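Local coordinates for beta-agarase D (PDB 4ASM), which cleaves the beta-1,4-galactosidic linkages of agarose in a random, endo-acting manner with retention of the anomeric configuration, at residues V139-M142 and A147-I150; T220-V225 and V353-V358; N286-L291 and K295-I300. All coordinates share one frame; numbering follows the deposited sequence.

Contact 1: residues V139-M142 and A147-I150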
loop_
_atom_site.group_PDB
_atom_site.type_symbol
_atom_site.label_atom_id
_atom_site.label_comp_id
_atom_site.label_asym_id
_atom_site.label_seq_id
_atom_site.Cartn_x
_atom_site.Cartn_y
_atom_site.Cartn_z
ATOM N N VAL A 139 10.360 2.285 -7.339
ATOM C CA VAL A 139 10.588 2.762 -5.977
ATOM C C VAL A 139 11.747 2.035 -5.305
ATOM O O VAL A 139 11.859 0.817 -5.444
ATOM C CB VAL A 139 9.290 2.615 -5.135
ATOM C CG1 VAL A 139 8.724 1.177 -5.192
ATOM C CG2 VAL A 139 9.508 3.093 -3.701
ATOM N N LYS A 140 12.613 2.791 -4.619
ATOM C CA LYS A 140 13.611 2.194 -3.755
ATOM C C LYS A 140 12.982 2.074 -2.377
ATOM O O LYS A 140 12.827 3.075 -1.659
ATOM C CB LYS A 140 14.858 3.055 -3.684
ATOM C CG LYS A 140 15.994 2.402 -2.892
ATOM C CD LYS A 140 17.219 3.277 -2.872
ATOM C CE LYS A 140 18.394 2.577 -2.210
ATOM N NZ LYS A 140 19.596 3.474 -2.171
ATOM N N VAL A 141 12.640 0.837 -2.015
ATOM C CA VAL A 141 12.044 0.562 -0.706
ATOM C C VAL A 141 13.004 1.033 0.392
ATOM O O VAL A 141 14.214 0.799 0.296
ATOM C CB VAL A 141 11.768 -0.954 -0.570
ATOM C CG1 VAL A 141 11.205 -1.301 0.809
ATOM C CG2 VAL A 141 10.834 -1.431 -1.708
ATOM N N MET A 142 12.495 1.683 1.439
ATOM C CA MET A 142 13.372 2.122 2.521
ATOM C C MET A 142 14.025 0.952 3.230
ATOM O O MET A 142 13.345 -0.007 3.612
ATOM C CB MET A 142 12.629 2.929 3.560
ATOM C CG MET A 142 12.119 4.222 3.084
ATOM S SD MET A 142 11.558 5.228 4.496
ATOM C CE MET A 142 10.248 4.131 5.051
ATOM N N ALA A 147 7.178 1.383 7.401
ATOM C CA ALA A 147 6.427 0.989 6.211
ATOM C C ALA A 147 6.682 1.957 5.058
ATOM O O ALA A 147 6.520 3.183 5.216
ATOM C CB ALA A 147 4.934 0.949 6.523
ATOM N N SER A 148 7.093 1.388 3.923
ATOM C CA SER A 148 7.140 2.081 2.629
ATOM C C SER A 148 5.809 1.808 1.952
ATOM O O SER A 148 5.496 0.638 1.650
ATOM C CB SER A 148 8.285 1.522 1.785
ATOM O OG SER A 148 9.545 1.789 2.390
ATOM N N ASP A 149 5.012 2.865 1.744
ATOM C CA ASP A 149 3.607 2.717 1.320
ATOM C C ASP A 149 3.281 3.459 0.040
ATOM O O ASP A 149 3.572 4.667 -0.086
ATOM C CB ASP A 149 2.633 3.258 2.387
ATOM C CG ASP A 149 2.723 2.541 3.720
ATOM O OD1 ASP A 149 2.945 1.314 3.754
ATOM O OD2 ASP A 149 2.511 3.246 4.758
ATOM N N ILE A 150 2.659 2.748 -0.904
ATOM C CA ILE A 150 2.045 3.372 -2.082
ATOM C C ILE A 150 0.666 2.767 -2.165
ATOM O O ILE A 150 0.524 1.542 -2.215
ATOM C CB ILE A 150 2.823 3.074 -3.376
ATOM C CG1 ILE A 150 4.263 3.587 -3.244
ATOM C CG2 ILE A 150 2.090 3.679 -4.563
ATOM C CD1 ILE A 150 5.169 3.259 -4.430
HETATM O O HOH W 1 10.484 0.061 4.346
#
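Ser-148 and Met-142 make the polar centre of this contact. The backbone N of Met-142 donates to Ser-148 OG at 3.1 Å with a reasonably straight N-H...O angle of 154°, and water 1 takes a second position on the same hydroxyl, 2.8 Å from Ser-148 OG. That water also reaches back to Met-142 O at 3.0 Å, so the N-H and C=O of one residue are both tied to a single serine, one directly and one through solvent. Ser-148 OG gets there because chi1 of -64° sets it beside its own backbone N and brings it up to the backbone of Met-142, in the loop just past strand 133-140. Hydrophobic groups close round the hydroxyl. Met-142 bends at chi3 (-63°), which swings its methyl CE back to 3.6 Å from Ser-148 OG and 3.9 Å from Ala-147 O, while Val-141 CG1 lies 3.8 Å from Ser-148 OG. Were Ser-148 an alanine, the N-H of Met-142 would probably lose its acceptor in this contact and water 1 its partner on this side. Farther along, Val-139 and Ile-150 reach toward each other tip to tip, CG1 of Val-139 to CD1 of Ile-150 at 4.2 Å, a single apolar touch.

The two segments run nearly antiparallel, yet they pair with different strands: Val-139 with Ile-221 and Lys-140 with Leu-352 in one sheet, Ala-147 with Glu-326 in the other. Leu-351 packs on both Met-142 and Ser-148, and Met-164 on Val-139 and Val-141, filling in round the contact. The chain therefore passes here from one sheet of the beta-sandwich (jelly roll) of family GH16 to the other, arriving with Ala-147 close to Glu-326 and Glu-165, the latter the probable proton donor of the active site.

Contact 2: residues T220-V225 and V353-V358; sequences TIRIGV and VDWIRV. With CA (calcium ion), chain B.
Arg-222 lays its aliphatic arm against the six-membered end of the Trp-355 indole, and this is the tight half of the contact: Arg-222 CD sits 3.7 Å from Trp-355 CH2 and equally near CZ2. A bend at chi3 (-74°) turns the guanidinium off the line of the arm, leaving its plane 28° from that of the indole.

Near Arg-357 the packing is looser. Arg-222 NH1 and Arg-357 NH2 stay 4.1 Å apart, their guanidinium planes almost perpendicular at 87°. Glu-136 probably offsets the like charges, OE2 pairing with Arg-222 NH1 and OE1 with Arg-357 NH2; Arg-357 is further held by the carbonyls of Val-13 and Pro-14. The backbones of the two segments do not meet, because strand 133-140 runs between them and pairs with both.

Next to Trp-355, and taking no part in the touch with 220-225, Asp-354 binds a calcium ion through O at 2.5 Å and OD1 at 2.4 Å, with water 2 and ligands from Asp-9, Asp-34, Asn-36 and Gly-89 completing the site. Asp-354 and Trp-355 together oppose Arg-138, a classic beta bulge in a sheet of the GH16 jelly roll, one residue of which is a calcium ligand.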
loop_
_atom_site.group_PDB
_atom_site.type_symbol
_atom_site.label_atom_id
_atom_site.label_comp_id
_atom_site.label_asym_id
_atom_site.label_seq_id
_atom_site.Cartn_x
_atom_site.Cartn_y
_atom_site.Cartn_z
ATOM N N THR A 220 15.550 -1.301 -5.446
ATOM C CA THR A 220 14.569 -0.610 -6.267
ATOM C C THR A 220 13.817 -1.586 -7.153
ATOM O O THR A 220 14.405 -2.413 -7.879
ATOM C CB THR A 220 14.974 0.774 -6.895
ATOM O OG1 THR A 220 14.620 0.918 -8.289
ATOM C CG2 THR A 220 16.316 1.249 -6.482
ATOM N N ILE A 221 12.505 -1.500 -7.024
ATOM C CA ILE A 221 11.591 -2.421 -7.663
ATOM C C ILE A 221 10.567 -1.617 -8.460
ATOM O O ILE A 221 10.381 -0.409 -8.229
ATOM C CB ILE A 221 10.863 -3.319 -6.625
ATOM C CG1 ILE A 221 9.982 -2.501 -5.674
ATOM C CG2 ILE A 221 11.869 -4.152 -5.796
ATOM C CD1 ILE A 221 9.070 -3.420 -4.793
ATOM N N ARG A 222 9.900 -2.281 -9.399
ATOM C CA ARG A 222 8.659 -1.762 -9.965
ATOM C C ARG A 222 7.523 -2.540 -9.334
ATOM O O ARG A 222 7.568 -3.775 -9.266
ATOM C CB ARG A 222 8.614 -1.972 -11.476
ATOM C CG ARG A 222 9.562 -1.098 -12.232
ATOM C CD ARG A 222 9.191 -1.178 -13.691
ATOM N NE ARG A 222 9.577 -2.431 -14.338
ATOM C CZ ARG A 222 8.769 -3.238 -15.039
ATOM N NH1 ARG A 222 7.459 -3.013 -15.190
ATOM N NH2 ARG A 222 9.299 -4.307 -15.616
ATOM N N ILE A 223 6.514 -1.838 -8.849
ATOM C CA ILE A 223 5.370 -2.524 -8.232
ATOM C C ILE A 223 4.092 -1.801 -8.651
ATOM O O ILE A 223 4.037 -0.570 -8.650
ATOM C CB ILE A 223 5.535 -2.650 -6.696
ATOM C CG1 ILE A 223 4.380 -3.445 -6.063
ATOM C CG2 ILE A 223 5.726 -1.286 -6.039
ATOM C CD1 ILE A 223 4.734 -3.946 -4.657
ATOM N N GLY A 224 3.073 -2.574 -8.982
ATOM C CA GLY A 224 1.833 -1.974 -9.481
ATOM C C GLY A 224 0.633 -2.838 -9.225
ATOM O O GLY A 224 0.763 -4.031 -8.956
ATOM N N VAL A 225 -0.533 -2.216 -9.299
ATOM C CA VAL A 225 -1.802 -2.919 -9.233
ATOM C C VAL A 225 -2.651 -2.597 -10.448
ATOM O O VAL A 225 -2.763 -1.425 -10.841
ATOM C CB VAL A 225 -2.579 -2.624 -7.916
ATOM C CG1 VAL A 225 -3.848 -3.448 -7.827
ATOM C CG2 VAL A 225 -1.749 -2.966 -6.762
ATOM N N VAL A 353 10.941 7.505 -4.892
ATOM C CA VAL A 353 10.117 7.049 -6.004
ATOM C C VAL A 353 10.599 7.737 -7.288
ATOM O O VAL A 353 10.501 8.954 -7.461
ATOM C CB VAL A 353 8.604 7.291 -5.781
ATOM C CG1 VAL A 353 7.790 6.732 -6.947
ATOM C CG2 VAL A 353 8.133 6.669 -4.432
ATOM N N ASP A 354 11.141 6.930 -8.184
ATOM C CA ASP A 354 11.638 7.428 -9.460
ATOM C C ASP A 354 10.491 7.915 -10.338
ATOM O O ASP A 354 10.593 8.964 -10.991
ATOM C CB ASP A 354 12.410 6.288 -10.121
ATOM C CG ASP A 354 13.110 6.683 -11.422
ATOM O OD1 ASP A 354 13.234 7.892 -11.746
ATOM O OD2 ASP A 354 13.552 5.755 -12.119
ATOM N N TRP A 355 9.401 7.154 -10.347
ATOM C CA TRP A 355 8.236 7.502 -11.143
ATOM C C TRP A 355 7.020 6.710 -10.711
ATOM O O TRP A 355 7.138 5.638 -10.120
ATOM C CB TRP A 355 8.491 7.304 -12.637
ATOM C CG TRP A 355 9.037 5.972 -13.116
ATOM C CD1 TRP A 355 10.321 5.742 -13.524
ATOM C CD2 TRP A 355 8.315 4.738 -13.360
ATOM N NE1 TRP A 355 10.456 4.447 -13.968
ATOM C CE2 TRP A 355 9.249 3.809 -13.875
ATOM C CE3 TRP A 355 6.990 4.317 -13.153
ATOM C CZ2 TRP A 355 8.899 2.490 -14.211
ATOM C CZ3 TRP A 355 6.641 3.001 -13.485
ATOM C CH2 TRP A 355 7.598 2.106 -14.021
ATOM N N ILE A 356 5.850 7.263 -11.007
ATOM C CA ILE A 356 4.588 6.565 -10.875
ATOM C C ILE A 356 3.762 6.862 -12.121
ATOM O O ILE A 356 3.597 8.027 -12.514
ATOM C CB ILE A 356 3.861 6.931 -9.545
ATOM C CG1 ILE A 356 2.603 6.071 -9.339
ATOM C CG2 ILE A 356 3.581 8.442 -9.460
ATOM C CD1 ILE A 356 2.022 6.211 -7.950
ATOM N N ARG A 357 3.267 5.803 -12.750
ATOM C CA ARG A 357 2.500 5.947 -13.981
ATOM C C ARG A 357 1.121 5.326 -13.812
ATOM O O ARG A 357 0.947 4.339 -13.079
ATOM C CB ARG A 357 3.251 5.308 -15.162
ATOM C CG ARG A 357 3.432 3.808 -15.098
ATOM C CD ARG A 357 4.340 3.360 -16.246
ATOM N NE ARG A 357 4.637 1.935 -16.207
ATOM C CZ ARG A 357 5.131 1.260 -17.239
ATOM N NH1 ARG A 357 5.353 1.881 -18.404
ATOM N NH2 ARG A 357 5.430 -0.020 -17.096
ATOM N N VAL A 358 0.149 5.905 -14.508
ATOM C CA VAL A 358 -1.243 5.508 -14.390
ATOM C C VAL A 358 -1.775 5.355 -15.805
ATOM O O VAL A 358 -1.622 6.275 -16.619
ATOM C CB VAL A 358 -2.050 6.582 -13.641
ATOM C CG1 VAL A 358 -3.512 6.193 -13.567
ATOM C CG2 VAL A 358 -1.475 6.806 -12.242
HETATM CA CA CA B . 12.460 10.074 -12.195
HETATM O O HOH W 2 14.833 10.051 -12.700
#

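Contact 3: residues N286-L291 and K295-I300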
loop_
_atom_site.group_PDB
_atom_site.type_symbol
_atom_site.label_atom_id
_atom_site.label_comp_id
_atom_site.label_asym_id
_atom_site.label_seq_id
_atom_site.Cartn_x
_atom_site.Cartn_y
_atom_site.Cartn_z
ATOM N N ASN A 286 -7.837 -22.894 1.634
ATOM C CA ASN A 286 -7.777 -24.198 0.979
ATOM C C ASN A 286 -7.127 -24.070 -0.396
ATOM O O ASN A 286 -7.108 -23.001 -0.984
ATOM C CB ASN A 286 -9.190 -24.759 0.809
ATOM C CG ASN A 286 -9.816 -25.203 2.117
ATOM O OD1 ASN A 286 -9.138 -25.438 3.118
ATOM N ND2 ASN A 286 -11.143 -25.337 2.098
ATOM N N ILE A 287 -6.625 -25.202 -0.911
ATOM C CA ILE A 287 -5.956 -25.270 -2.202
ATOM C C ILE A 287 -6.946 -25.645 -3.293
ATOM O O ILE A 287 -7.767 -26.572 -3.118
ATOM C CB ILE A 287 -4.821 -26.319 -2.153
ATOM C CG1 ILE A 287 -3.736 -25.819 -1.214
ATOM C CG2 ILE A 287 -4.236 -26.609 -3.548
ATOM C CD1 ILE A 287 -2.728 -26.869 -0.863
ATOM N N ALA A 288 -6.865 -24.917 -4.402
ATOM C CA ALA A 288 -7.629 -25.243 -5.603
ATOM C C ALA A 288 -6.683 -25.492 -6.779
ATOM O O ALA A 288 -5.459 -25.383 -6.644
ATOM C CB ALA A 288 -8.626 -24.126 -5.938
ATOM N N SER A 289 -7.236 -25.855 -7.929
ATOM C CA SER A 289 -6.377 -26.214 -9.048
ATOM C C SER A 289 -6.337 -25.195 -10.194
ATOM O O SER A 289 -5.649 -25.416 -11.193
ATOM C CB SER A 289 -6.780 -27.573 -9.578
ATOM O OG SER A 289 -8.099 -27.514 -10.029
ATOM N N SER A 290 -7.075 -24.088 -10.040
ATOM C CA SER A 290 -7.071 -22.989 -11.011
ATOM C C SER A 290 -7.849 -21.879 -10.341
ATOM O O SER A 290 -8.466 -22.091 -9.290
ATOM C CB SER A 290 -7.748 -23.395 -12.326
ATOM O OG SER A 290 -9.131 -23.578 -12.128
ATOM N N LEU A 291 -7.834 -20.698 -10.957
ATOM C CA LEU A 291 -8.589 -19.590 -10.388
ATOM C C LEU A 291 -10.094 -19.852 -10.483
ATOM O O LEU A 291 -10.823 -19.603 -9.521
ATOM C CB LEU A 291 -8.203 -18.262 -11.060
ATOM C CG LEU A 291 -8.797 -17.019 -10.386
ATOM C CD1 LEU A 291 -8.256 -16.799 -8.981
ATOM C CD2 LEU A 291 -8.551 -15.813 -11.277
ATOM N N LYS A 295 -12.776 -20.077 -7.366
ATOM C CA LYS A 295 -14.019 -19.304 -7.406
ATOM C C LYS A 295 -15.242 -20.213 -7.276
ATOM O O LYS A 295 -16.175 -19.896 -6.548
ATOM C CB LYS A 295 -14.097 -18.473 -8.688
ATOM C CG LYS A 295 -13.088 -17.313 -8.727
ATOM C CD LYS A 295 -12.955 -16.645 -10.117
ATOM C CE LYS A 295 -14.266 -16.085 -10.619
ATOM N NZ LYS A 295 -14.679 -14.885 -9.865
ATOM N N ASN A 296 -15.230 -21.362 -7.950
ATOM C CA ASN A 296 -16.338 -22.312 -7.822
ATOM C C ASN A 296 -16.482 -22.814 -6.403
ATOM O O ASN A 296 -17.595 -22.907 -5.878
ATOM C CB ASN A 296 -16.138 -23.523 -8.734
ATOM C CG ASN A 296 -16.306 -23.213 -10.190
ATOM O OD1 ASN A 296 -15.856 -23.985 -11.043
ATOM N ND2 ASN A 296 -16.948 -22.091 -10.502
ATOM N N LYS A 297 -15.356 -23.157 -5.781
ATOM C CA LYS A 297 -15.342 -23.744 -4.449
ATOM C C LYS A 297 -15.661 -22.753 -3.343
ATOM O O LYS A 297 -16.201 -23.122 -2.294
ATOM C CB LYS A 297 -13.981 -24.397 -4.166
ATOM C CG LYS A 297 -13.730 -25.674 -4.954
ATOM C CD LYS A 297 -12.334 -26.172 -4.628
ATOM C CE LYS A 297 -12.039 -27.490 -5.339
ATOM N NZ LYS A 297 -12.892 -28.581 -4.795
ATOM N N SER A 298 -15.303 -21.496 -3.565
ATOM C CA SER A 298 -15.372 -20.524 -2.482
ATOM C C SER A 298 -16.770 -19.984 -2.238
ATOM O O SER A 298 -17.536 -19.732 -3.168
ATOM C CB SER A 298 -14.432 -19.358 -2.765
ATOM O OG SER A 298 -14.454 -18.496 -1.641
ATOM N N ASN A 299 -17.062 -19.770 -0.962
ATOM C CA ASN A 299 -18.296 -19.130 -0.540
ATOM C C ASN A 299 -18.036 -17.931 0.354
ATOM O O ASN A 299 -18.925 -17.480 1.080
ATOM C CB ASN A 299 -19.188 -20.130 0.198
ATOM C CG ASN A 299 -19.780 -21.173 -0.726
ATOM O OD1 ASN A 299 -20.961 -21.124 -1.020
ATOM N ND2 ASN A 299 -18.953 -22.111 -1.200
ATOM N N ILE A 300 -16.821 -17.393 0.285
ATOM C CA ILE A 300 -16.405 -16.324 1.182
ATOM C C ILE A 300 -15.659 -15.290 0.367
ATOM O O ILE A 300 -14.719 -15.617 -0.351
ATOM C CB ILE A 300 -15.475 -16.858 2.295
ATOM C CG1 ILE A 300 -16.233 -17.860 3.174
ATOM C CG2 ILE A 300 -14.886 -15.700 3.131
ATOM C CD1 ILE A 300 -15.350 -18.729 4.033
#
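Leu-291 and Lys-295 bury the most surface here, and they are joined first through the backbone: Lys-295 N donates to Leu-291 O at 2.9 Å in a nearly straight bond (169°), the i to i+4 link of the short helix 291-297. Their side chains then cross on the same flank. The lysine chain lays its CG 3.3 Å from Leu-291 O and its CD 4.2 Å from Leu-291 CG. Bends at chi3 (59°) and chi4 (71°) then turn the ammonium end, NZ, to Asp-246, a salt bridge outside the two segments.

Lys-297 is the third contributor, two residues on, at the last position of helix 291-297. Its CB points toward the strand, and CD rests 4.4 Å from Ala-288 CB, a loose apolar touch between an exposed lysine arm and a buried alanine methyl.

Ser-290, at the N-cap, closes the helix start with OG bonded to the N of Asp-293; beyond the other end Ser-298 OG accepts from Ile-300 N at 3.2 Å, forming an ST turn. The helix follows strand 282-288, which pairs with 259-264, after a short turn through Ser-289 and Ser-290, and it settles over strand 249-253 through Leu-291 and Lys-295, with Lys-297 and Ser-298 against Tyr-263 of strand 259-264.

Following the chain from the N terminus, contact 1 closes first, across the short loop between strands 133-140 and 147-153. Contact 2 opens later, at strand 220-229, and closes only when strand 350-362 arrives, long after. Contact 3 opens and closes within that span, joining strand 282-288 and the first residue of helix 291-297 to the helix's last turn. Contacts 1 and 2 are neighbours: strand 133-140 lies between 220-229 and 350-362, and Val-139 touches Ile-221 and Val-353. Contact 3 sits apart, its centre about 31 Å from that of contact 2, reached through the antiparallel succession 232-237, 240-246, 249-253, 259-264 that leads on from strand 220-229.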